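Local structure of anopheles Plasmodium-responsive Leucine-rich repeat protein 1B (Anopheles gambiae, 4XGO) at residues L107-D112 with L131-L136; L126-L131 with V147-L152. The protein probably binds the leucine-rich repeat protein LRIM1 in the mosquito's response to Plasmodium, this chain being its leucine-rich repeat domain. All blocks are in the same frame, centred on the assembly; numbering follows the deposited sequence.

How the contacts relate
Contacts 1 and 2 join successive coils of one leucine-rich repeat solenoid, and their centres lie about 9 Å apart. L131 belongs to both: it ends 126-131, which contact 2 pairs with the following coil, and begins 131-136, which contact 1 pairs with the preceding one. Other links include a salt bridge from R130 NH2 to E108 OE2 at 2.7 Å, a probable hydrogen bond from R130 N to L107 O, and L152 CD2 packing 3.7 Å from H133 N. Contact 2 runs beside a glycan attached to the protein, probably through N146 of the N146-V147-S148 sequon. The side chain of L131 is about 12 Å from the nearest N-acetylglucosamine, so contact 1 lies away from the glycan.

Contact 1 (L107-D112 with L131-L136); sequences LERIED and LTHVDL
I110 and V134 lie side by side and point the same way into the solenoid interior, with I110 CB 3.8 Å from V134 CG2. The CD2 branch of L131 closes the same apolar patch, meeting I110 CG1 and, at 3.9 Å, CB of L107; F115 and M102 continue the packing beyond the two segments. Next to this apolar layer, the backbones of adjacent repeat coils are stitched by T132 N to E108 O at 2.9 Å and by I110 N to H133 O at 3.0 Å, both nearly straight.

The outer side is looser, polar and wet. H133 has CG anti to its backbone N (chi1 179°), which carries the imidazole across to 107-112. There the R109 guanidinium lies flat on one ring face, centres 4.5 Å apart and planes 6° from parallel. E111 grips R109 from the side, one carboxylate oxygen to NE and the other to NH2, both nitrogens pointing at it within the guanidinium plane; this fixes the rotation of the group over the ring. At the ring's edge NE2 donates to D112 OD1 at 2.7 Å, on the syn side of the carboxylate, while ND1 bonds a glycerol probably left from crystallisation. Waters fill in: one joins R109 NH1 to T132 OG1, and another bridges I110 O, D112 OD1 and D135 N.

NE2 therefore carries a proton. D112 would favour a positive imidazole and the stacked R109 would oppose it, though E111 probably offsets much of that arginine's charge.

Contact 2 (L126-L131 with V147-L152); sequences LSSNRL and VSYNLL. With NAG (2-acetamido-2-deoxy-beta-D-glucopyranose), chain C; NAG (2-acetamido-2-deoxy-beta-D-glucopyranose), chain B.
N150 and L131 lie side by side, their side chains pointing the same way, in a step of the asparagine ladder that characterises the leucine-rich repeat fold. N129 and N150 hold equivalent positions in successive coils. CG of N150 sits beside its own backbone N (chi1 -82°), which brings the amide up against the 126-131 turn. OD1 then takes L131 N at 3.0 Å and, weakly, N129 N. ND2 spends its two hydrogens on L126 O across the contact and V147 O of its own turn, each acceptor close to the amide plane, so all the polar atoms of this buried amide are used and its rotation is fixed. M102 O and N169 ND2 take part in the neighbouring steps of the ladder.

Backbone bonds run alongside, S128 N to S148 O at 2.9 Å and L151 N to L131 O at 2.8 Å.

Y149 starts toward S128, with CB 3.6 Å from S128 OG, but its ring leads away, stacking with H168 and taking the C8 methyl of the chain B sugar over one face. Deep in the turn, L126 O accepts N129 ND2 and N150 ND2, each at 3.0 Å, from opposite faces of its carbonyl plane.

Contact 1 (L107-D112 with L131-L136)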
ATOM      1  N   LEU A 107      10.795  -9.419   6.446  1.00 15.22           N
ATOM      2  CA  LEU A 107      11.928  -9.918   7.222  1.00 15.51           C
ATOM      3  C   LEU A 107      11.568 -10.083   8.686  1.00 15.91           C
ATOM      4  O   LEU A 107      10.950  -9.191   9.281  1.00 15.05           O
ATOM      5  CB  LEU A 107      13.107  -8.985   7.109  1.00 15.29           C
ATOM      6  CG  LEU A 107      13.744  -8.867   5.732  1.00 15.25           C
ATOM      7  CD1 LEU A 107      14.707  -7.702   5.854  1.00 15.22           C
ATOM      8  CD2 LEU A 107      14.436 -10.150   5.317  1.00 15.94           C
ATOM      9  N   GLU A 108      11.915 -11.247   9.236  1.00 16.81           N
ATOM     10  CA  GLU A 108      11.612 -11.590  10.642  1.00 17.64           C
ATOM     11  C   GLU A 108      12.813 -11.310  11.534  1.00 16.82           C
ATOM     12  O   GLU A 108      12.663 -10.859  12.664  1.00 16.66           O
ATOM     13  CB  GLU A 108      11.194 -13.056  10.736  1.00 20.16           C
ATOM     14  CG  GLU A 108      10.021 -13.385   9.824  1.00 22.20           C
ATOM     15  CD  GLU A 108       9.742 -14.865   9.691  1.00 26.10           C
ATOM     16  OE1 GLU A 108      10.282 -15.675  10.490  1.00 29.86           O
ATOM     17  OE2 GLU A 108       8.959 -15.220   8.781  1.00 28.97           O
ATOM     18  N   ARG A 109      14.014 -11.597  11.038  1.00 16.67           N
ATOM     19  CA  ARG A 109      15.234 -11.395  11.809  1.00 17.03           C
ATOM     20  C   ARG A 109      16.384 -10.970  10.916  1.00 17.10           C
ATOM     21  O   ARG A 109      16.426 -11.344   9.761  1.00 17.06           O
ATOM     22  CB  ARG A 109      15.638 -12.694  12.512  1.00 18.37           C
ATOM     23  CG  ARG A 109      14.710 -13.166  13.617  1.00 19.15           C
ATOM     24  CD  ARG A 109      15.145 -14.550  14.112  1.00 20.50           C
ATOM     25  NE  ARG A 109      16.547 -14.541  14.536  1.00 21.05           N
ATOM     26  CZ  ARG A 109      16.992 -14.228  15.751  1.00 21.61           C
ATOM     27  NH1 ARG A 109      16.173 -13.924  16.738  1.00 21.75           N
ATOM     28  NH2 ARG A 109      18.296 -14.260  15.988  1.00 23.04           N
ATOM     29  N   ILE A 110      17.301 -10.194  11.483  1.00 17.25           N
ATOM     30  CA  ILE A 110      18.633  -9.977  10.926  1.00 17.86           C
ATOM     31  C   ILE A 110      19.608 -10.618  11.881  1.00 18.70           C
ATOM     32  O   ILE A 110      19.745 -10.154  13.017  1.00 18.97           O
ATOM     33  CB  ILE A 110      19.006  -8.482  10.873  1.00 17.92           C
ATOM     34  CG1 ILE A 110      18.014  -7.691  10.023  1.00 18.44           C
ATOM     35  CG2 ILE A 110      20.437  -8.302  10.373  1.00 18.04           C
ATOM     36  CD1 ILE A 110      17.947  -8.083   8.576  1.00 18.72           C
ATOM     37  N   GLU A 111      20.300 -11.665  11.437  1.00 19.52           N
ATOM     38  CA  GLU A 111      21.265 -12.346  12.313  1.00 20.39           C
ATOM     39  C   GLU A 111      22.497 -11.484  12.563  1.00 20.25           C
ATOM     40  O   GLU A 111      22.872 -10.643  11.747  1.00 19.03           O
ATOM     41  CB  GLU A 111      21.683 -13.700  11.750  1.00 21.72           C
ATOM     42  CG  GLU A 111      20.523 -14.639  11.439  1.00 22.35           C
ATOM     43  CD  GLU A 111      19.608 -14.897  12.623  1.00 22.92           C
ATOM     44  OE1 GLU A 111      20.020 -14.751  13.809  1.00 23.68           O
ATOM     45  OE2 GLU A 111      18.455 -15.262  12.363  1.00 23.03           O
ATOM     46  N   ASP A 112      23.129 -11.711  13.707  1.00 20.60           N
ATOM     47  CA  ASP A 112      24.188 -10.840  14.192  1.00 21.44           C
ATOM     48  C   ASP A 112      25.440 -10.759  13.299  1.00 22.50           C
ATOM     49  O   ASP A 112      26.153  -9.773  13.381  1.00 23.02           O
ATOM     50  CB  ASP A 112      24.582 -11.214  15.625  1.00 22.52           C
ATOM     51  CG  ASP A 112      23.500 -10.894  16.639  1.00 22.59           C
ATOM     52  OD1 ASP A 112      22.416 -10.349  16.282  1.00 21.55           O
ATOM     53  OD2 ASP A 112      23.750 -11.173  17.833  1.00 23.16           O
ATOM     54  N   LEU A 131      10.324  -7.370  11.811  1.00 14.18           N
ATOM     55  CA  LEU A 131      11.552  -7.653  12.535  1.00 14.29           C
ATOM     56  C   LEU A 131      11.326  -7.757  14.030  1.00 14.54           C
ATOM     57  O   LEU A 131      10.772  -6.845  14.630  1.00 13.87           O
ATOM     58  CB  LEU A 131      12.600  -6.591  12.261  1.00 13.55           C
ATOM     59  CG  LEU A 131      13.197  -6.679  10.851  1.00 13.35           C
ATOM     60  CD1 LEU A 131      14.026  -5.431  10.614  1.00 13.12           C
ATOM     61  CD2 LEU A 131      14.042  -7.940  10.712  1.00 13.71           C
ATOM     62  N   THR A 132      11.779  -8.865  14.616  1.00 15.63           N
ATOM     63  CA  THR A 132      11.806  -8.999  16.071  1.00 16.40           C
ATOM     64  C   THR A 132      13.221  -8.952  16.632  1.00 17.17           C
ATOM     65  O   THR A 132      13.411  -8.893  17.850  1.00 17.66           O
ATOM     66  CB  THR A 132      11.177 -10.330  16.488  1.00 17.24           C
ATOM     67  OG1 THR A 132      11.857 -11.396  15.820  1.00 17.27           O
ATOM     68  CG2 THR A 132       9.692 -10.338  16.135  1.00 17.11           C
ATOM     69  N   HIS A 133      14.217  -9.029  15.757  1.00 16.75           N
ATOM     70  CA  HIS A 133      15.589  -8.963  16.171  1.00 17.81           C
ATOM     71  C   HIS A 133      16.443  -8.298  15.101  1.00 17.52           C
ATOM     72  O   HIS A 133      16.436  -8.728  13.953  1.00 17.06           O
ATOM     73  CB  HIS A 133      16.139 -10.375  16.401  1.00 18.74           C
ATOM     74  CG  HIS A 133      17.573 -10.391  16.812  1.00 19.75           C
ATOM     75  ND1 HIS A 133      17.971 -10.184  18.120  1.00 21.11           N
ATOM     76  CD2 HIS A 133      18.709 -10.528  16.091  1.00 19.99           C
ATOM     77  CE1 HIS A 133      19.291 -10.241  18.188  1.00 21.70           C
ATOM     78  NE2 HIS A 133      19.761 -10.438  16.971  1.00 21.07           N
ATOM     79  N   VAL A 134      17.163  -7.259  15.506  1.00 17.89           N
ATOM     80  CA  VAL A 134      18.267  -6.714  14.750  1.00 18.86           C
ATOM     81  C   VAL A 134      19.187  -5.973  15.722  1.00 19.79           C
ATOM     82  O   VAL A 134      18.760  -5.009  16.366  1.00 20.53           O
ATOM     83  CB  VAL A 134      17.832  -5.808  13.576  1.00 18.28           C
ATOM     84  CG1 VAL A 134      16.914  -4.683  14.029  1.00 18.20           C
ATOM     85  CG2 VAL A 134      19.066  -5.274  12.861  1.00 18.26           C
ATOM     86  N   ASP A 135      20.425  -6.441  15.847  1.00 20.77           N
ATOM     87  CA  ASP A 135      21.391  -5.803  16.752  1.00 21.35           C
ATOM     88  C   ASP A 135      22.190  -4.748  15.998  1.00 20.51           C
ATOM     89  O   ASP A 135      23.277  -5.023  15.461  1.00 20.40           O
ATOM     90  CB  ASP A 135      22.332  -6.826  17.407  1.00 22.84           C
ATOM     91  CG  ASP A 135      23.214  -6.194  18.489  1.00 25.01           C
ATOM     92  OD1 ASP A 135      23.276  -4.951  18.565  1.00 24.36           O
ATOM     93  OD2 ASP A 135      23.843  -6.938  19.283  1.00 27.15           O
ATOM     94  N   LEU A 136      21.633  -3.537  15.946  1.00 19.69           N
ATOM     95  CA  LEU A 136      22.263  -2.431  15.232  1.00 19.65           C
ATOM     96  C   LEU A 136      23.569  -1.995  15.882  1.00 20.44           C
ATOM     97  O   LEU A 136      24.449  -1.461  15.212  1.00 20.27           O
ATOM     98  CB  LEU A 136      21.310  -1.220  15.159  1.00 19.02           C
ATOM     99  CG  LEU A 136      19.949  -1.449  14.509  1.00 18.26           C
ATOM    100  CD1 LEU A 136      18.992  -0.299  14.851  1.00 17.84           C
ATOM    101  CD2 LEU A 136      20.121  -1.621  13.002  1.00 17.62           C
TER
HETATM  102  O   HOH W   1      13.377 -13.166  17.180  1.00 25.06           O
HETATM  103  O   HOH W   2      21.444  -8.649  14.273  1.00 16.37           O
HETATM  104  O   HOH W   3      22.277  -9.907  19.819  1.00 29.60           O

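Contact 2 (L126-L131 with V147-L152)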
ATOM      1  N   LEU A 126      15.288  -0.514   6.915  1.00 10.20           N
ATOM      2  CA  LEU A 126      14.616  -1.775   7.168  1.00 10.49           C
ATOM      3  C   LEU A 126      13.174  -1.565   7.621  1.00 10.10           C
ATOM      4  O   LEU A 126      12.573  -2.473   8.234  1.00 10.32           O
ATOM      5  CB  LEU A 126      15.373  -2.553   8.245  1.00 10.71           C
ATOM      6  CG  LEU A 126      16.765  -3.060   7.837  1.00 11.17           C
ATOM      7  CD1 LEU A 126      17.512  -3.651   9.011  1.00 11.61           C
ATOM      8  CD2 LEU A 126      16.653  -4.060   6.707  1.00 11.45           C
ATOM      9  N   SER A 127      12.608  -0.398   7.310  1.00  9.90           N
ATOM     10  CA  SER A 127      11.258  -0.105   7.758  0.50  9.84           C
ATOM     11  C   SER A 127      10.241  -1.058   7.119  1.00 10.23           C
ATOM     12  O   SER A 127      10.452  -1.574   6.037  1.00  9.83           O
ATOM     13  CB  SER A 127      10.891   1.346   7.455  0.50  9.70           C
ATOM     14  OG  SER A 127      10.740   1.527   6.063  0.50  9.66           O
ATOM     15  N   SER A 128       9.143  -1.301   7.836  1.00 10.49           N
ATOM     16  CA  SER A 128       7.996  -2.028   7.294  1.00 11.09           C
ATOM     17  C   SER A 128       8.352  -3.462   6.912  1.00 11.41           C
ATOM     18  O   SER A 128       8.074  -3.921   5.810  1.00 11.67           O
ATOM     19  CB  SER A 128       7.340  -1.279   6.126  1.00 11.31           C
ATOM     20  OG  SER A 128       6.859  -0.003   6.528  1.00 11.71           O
ATOM     21  N   ASN A 129       8.979  -4.152   7.845  1.00 11.46           N
ATOM     22  CA  ASN A 129       9.123  -5.595   7.791  1.00 12.00           C
ATOM     23  C   ASN A 129       8.367  -6.202   8.990  1.00 13.11           C
ATOM     24  O   ASN A 129       7.375  -5.619   9.441  1.00 13.00           O
ATOM     25  CB  ASN A 129      10.602  -5.933   7.792  1.00 11.79           C
ATOM     26  CG  ASN A 129      11.234  -5.730   6.431  1.00 11.35           C
ATOM     27  OD1 ASN A 129      11.080  -6.563   5.553  1.00 11.41           O
ATOM     28  ND2 ASN A 129      11.977  -4.663   6.276  1.00 10.91           N
ATOM     29  N   ARG A 130       8.814  -7.358   9.484  1.00 14.45           N
ATOM     30  CA  ARG A 130       8.251  -7.961  10.704  1.00 15.89           C
ATOM     31  C   ARG A 130       9.350  -8.269  11.706  1.00 15.46           C
ATOM     32  O   ARG A 130       9.331  -9.326  12.363  1.00 15.56           O
ATOM     33  CB  ARG A 130       7.530  -9.265  10.381  1.00 19.09           C
ATOM     34  CG  ARG A 130       6.444  -9.195   9.334  1.00 21.77           C
ATOM     35  CD  ARG A 130       5.924 -10.600   9.031  1.00 25.74           C
ATOM     36  NE  ARG A 130       6.901 -11.442   8.337  1.00 29.24           N
ATOM     37  CZ  ARG A 130       6.676 -12.683   7.904  1.00 31.74           C
ATOM     38  NH1 ARG A 130       5.490 -13.260   8.126  1.00 34.64           N
ATOM     39  NH2 ARG A 130       7.634 -13.361   7.251  1.00 31.97           N
ATOM     40  N   LEU A 131      10.324  -7.370  11.811  1.00 14.18           N
ATOM     41  CA  LEU A 131      11.552  -7.653  12.535  1.00 14.29           C
ATOM     42  C   LEU A 131      11.326  -7.757  14.030  1.00 14.54           C
ATOM     43  O   LEU A 131      10.772  -6.845  14.630  1.00 13.87           O
ATOM     44  CB  LEU A 131      12.600  -6.591  12.261  1.00 13.55           C
ATOM     45  CG  LEU A 131      13.197  -6.679  10.851  1.00 13.35           C
ATOM     46  CD1 LEU A 131      14.026  -5.431  10.614  1.00 13.12           C
ATOM     47  CD2 LEU A 131      14.042  -7.940  10.712  1.00 13.71           C
ATOM     48  N   VAL A 147      14.336   1.717  11.246  1.00  9.98           N
ATOM     49  CA  VAL A 147      13.740   0.432  11.526  1.00 10.09           C
ATOM     50  C   VAL A 147      12.270   0.581  11.952  1.00  9.81           C
ATOM     51  O   VAL A 147      11.736  -0.275  12.653  1.00  9.94           O
ATOM     52  CB  VAL A 147      14.531  -0.394  12.581  1.00 10.58           C
ATOM     53  CG1 VAL A 147      15.906  -0.774  12.045  1.00 10.90           C
ATOM     54  CG2 VAL A 147      14.664   0.346  13.920  1.00 10.52           C
ATOM     55  N   SER A 148      11.613   1.637  11.469  1.00  9.41           N
ATOM     56  CA  SER A 148      10.227   1.900  11.834  1.00  9.38           C
ATOM     57  C   SER A 148       9.301   0.828  11.270  1.00  9.70           C
ATOM     58  O   SER A 148       9.642   0.176  10.308  1.00  9.21           O
ATOM     59  CB  SER A 148       9.775   3.288  11.366  1.00  9.31           C
ATOM     60  OG  SER A 148       9.725   3.398   9.944  1.00  9.14           O
ATOM     61  N   TYR A 149       8.145   0.642  11.905  1.00 10.02           N
ATOM     62  CA  TYR A 149       7.135  -0.319  11.472  1.00 10.88           C
ATOM     63  C   TYR A 149       7.682  -1.757  11.451  1.00 11.15           C
ATOM     64  O   TYR A 149       7.677  -2.440  10.437  1.00 11.26           O
ATOM     65  CB  TYR A 149       6.513   0.087  10.135  1.00 11.63           C
ATOM     66  CG  TYR A 149       5.740   1.384  10.202  1.00 12.61           C
ATOM     67  CD1 TYR A 149       4.388   1.388  10.542  1.00 13.92           C
ATOM     68  CD2 TYR A 149       6.358   2.601   9.941  1.00 13.47           C
ATOM     69  CE1 TYR A 149       3.670   2.576  10.596  1.00 14.69           C
ATOM     70  CE2 TYR A 149       5.633   3.791   9.979  1.00 14.72           C
ATOM     71  CZ  TYR A 149       4.294   3.747  10.322  1.00 15.32           C
ATOM     72  OH  TYR A 149       3.546   4.914  10.371  1.00 18.63           O
ATOM     73  N   ASN A 150       8.118  -2.201  12.617  1.00 11.28           N
ATOM     74  CA  ASN A 150       8.559  -3.564  12.829  1.00 11.67           C
ATOM     75  C   ASN A 150       7.967  -4.068  14.147  1.00 12.57           C
ATOM     76  O   ASN A 150       6.979  -3.474  14.659  1.00 12.26           O
ATOM     77  CB  ASN A 150      10.080  -3.605  12.743  1.00 11.33           C
ATOM     78  CG  ASN A 150      10.557  -3.673  11.312  1.00 11.11           C
ATOM     79  OD1 ASN A 150      10.293  -4.660  10.618  1.00 11.27           O
ATOM     80  ND2 ASN A 150      11.248  -2.652  10.866  1.00 10.65           N
ATOM     81  N   LEU A 151       8.529  -5.147  14.682  1.00 13.52           N
ATOM     82  CA  LEU A 151       8.050  -5.763  15.927  1.00 14.37           C
ATOM     83  C   LEU A 151       9.138  -5.849  16.974  1.00 14.86           C
ATOM     84  O   LEU A 151       9.216  -6.840  17.737  1.00 15.47           O
ATOM     85  CB  LEU A 151       7.517  -7.158  15.626  1.00 15.59           C
ATOM     86  CG  LEU A 151       6.330  -7.174  14.667  1.00 15.78           C
ATOM     87  CD1 LEU A 151       6.049  -8.572  14.162  1.00 16.81           C
ATOM     88  CD2 LEU A 151       5.087  -6.568  15.282  1.00 16.27           C
ATOM     89  N   LEU A 152       9.981  -4.829  17.028  1.00 14.53           N
ATOM     90  CA  LEU A 152      11.135  -4.827  17.920  1.00 15.42           C
ATOM     91  C   LEU A 152      10.686  -4.485  19.340  1.00 15.74           C
ATOM     92  O   LEU A 152       9.824  -3.641  19.522  1.00 15.37           O
ATOM     93  CB  LEU A 152      12.187  -3.816  17.461  1.00 14.95           C
ATOM     94  CG  LEU A 152      12.835  -4.058  16.103  1.00 14.90           C
ATOM     95  CD1 LEU A 152      13.685  -2.865  15.680  1.00 15.04           C
ATOM     96  CD2 LEU A 152      13.649  -5.345  16.118  1.00 15.64           C
TER
HETATM   97  C1  NAG C   1      11.436   5.859   8.078  1.00 17.63           C
HETATM   98  C2  NAG C   1      11.311   7.332   7.689  1.00 19.25           C
HETATM   99  C3  NAG C   1       9.834   7.727   7.599  1.00 22.44           C
HETATM  100  C4  NAG C   1       9.080   6.806   6.653  1.00 26.90           C
HETATM  101  C5  NAG C   1       9.399   5.347   6.998  1.00 26.03           C
HETATM  102  C6  NAG C   1       8.798   4.425   5.934  1.00 28.51           C
HETATM  103  C7  NAG C   1      12.597   9.243   8.478  1.00 20.20           C
HETATM  104  C8  NAG C   1      13.087  10.050   9.637  1.00 20.99           C
HETATM  105  N2  NAG C   1      11.873   8.160   8.719  1.00 18.31           N
HETATM  106  O3  NAG C   1       9.691   9.086   7.221  1.00 20.39           O
HETATM  107  O4  NAG C   1       7.669   6.947   6.856  1.00 33.16           O
HETATM  108  O5  NAG C   1      10.796   5.110   7.072  1.00 21.41           O
HETATM  109  O6  NAG C   1       7.698   3.808   6.575  1.00 37.11           O
HETATM  110  O7  NAG C   1      12.876   9.595   7.341  1.00 21.51           O
HETATM  111  C1  NAG B   2       6.991   7.607   5.781  1.00 42.11           C
HETATM  112  C2  NAG B   2       5.511   7.263   5.856  1.00 45.37           C
HETATM  113  C3  NAG B   2       4.761   7.950   4.717  1.00 51.55           C
HETATM  114  C4  NAG B   2       5.191   9.404   4.485  1.00 53.34           C
HETATM  115  C5  NAG B   2       6.685   9.661   4.699  1.00 52.72           C
HETATM  116  C6  NAG B   2       6.972  11.149   4.856  1.00 54.29           C
HETATM  117  C7  NAG B   2       4.610   5.066   6.540  1.00 47.76           C
HETATM  118  C8  NAG B   2       4.584   3.585   6.283  1.00 49.09           C
HETATM  119  N2  NAG B   2       5.368   5.817   5.736  1.00 47.34           N
HETATM  120  O3  NAG B   2       3.375   7.903   4.993  1.00 52.30           O
HETATM  121  O4  NAG B   2       4.844   9.775   3.164  1.00 58.02           O
HETATM  122  O5  NAG B   2       7.135   9.008   5.867  1.00 48.24           O
HETATM  123  O6  NAG B   2       8.360  11.376   4.747  1.00 57.35           O
HETATM  124  O7  NAG B   2       3.946   5.513   7.462  1.00 47.41           O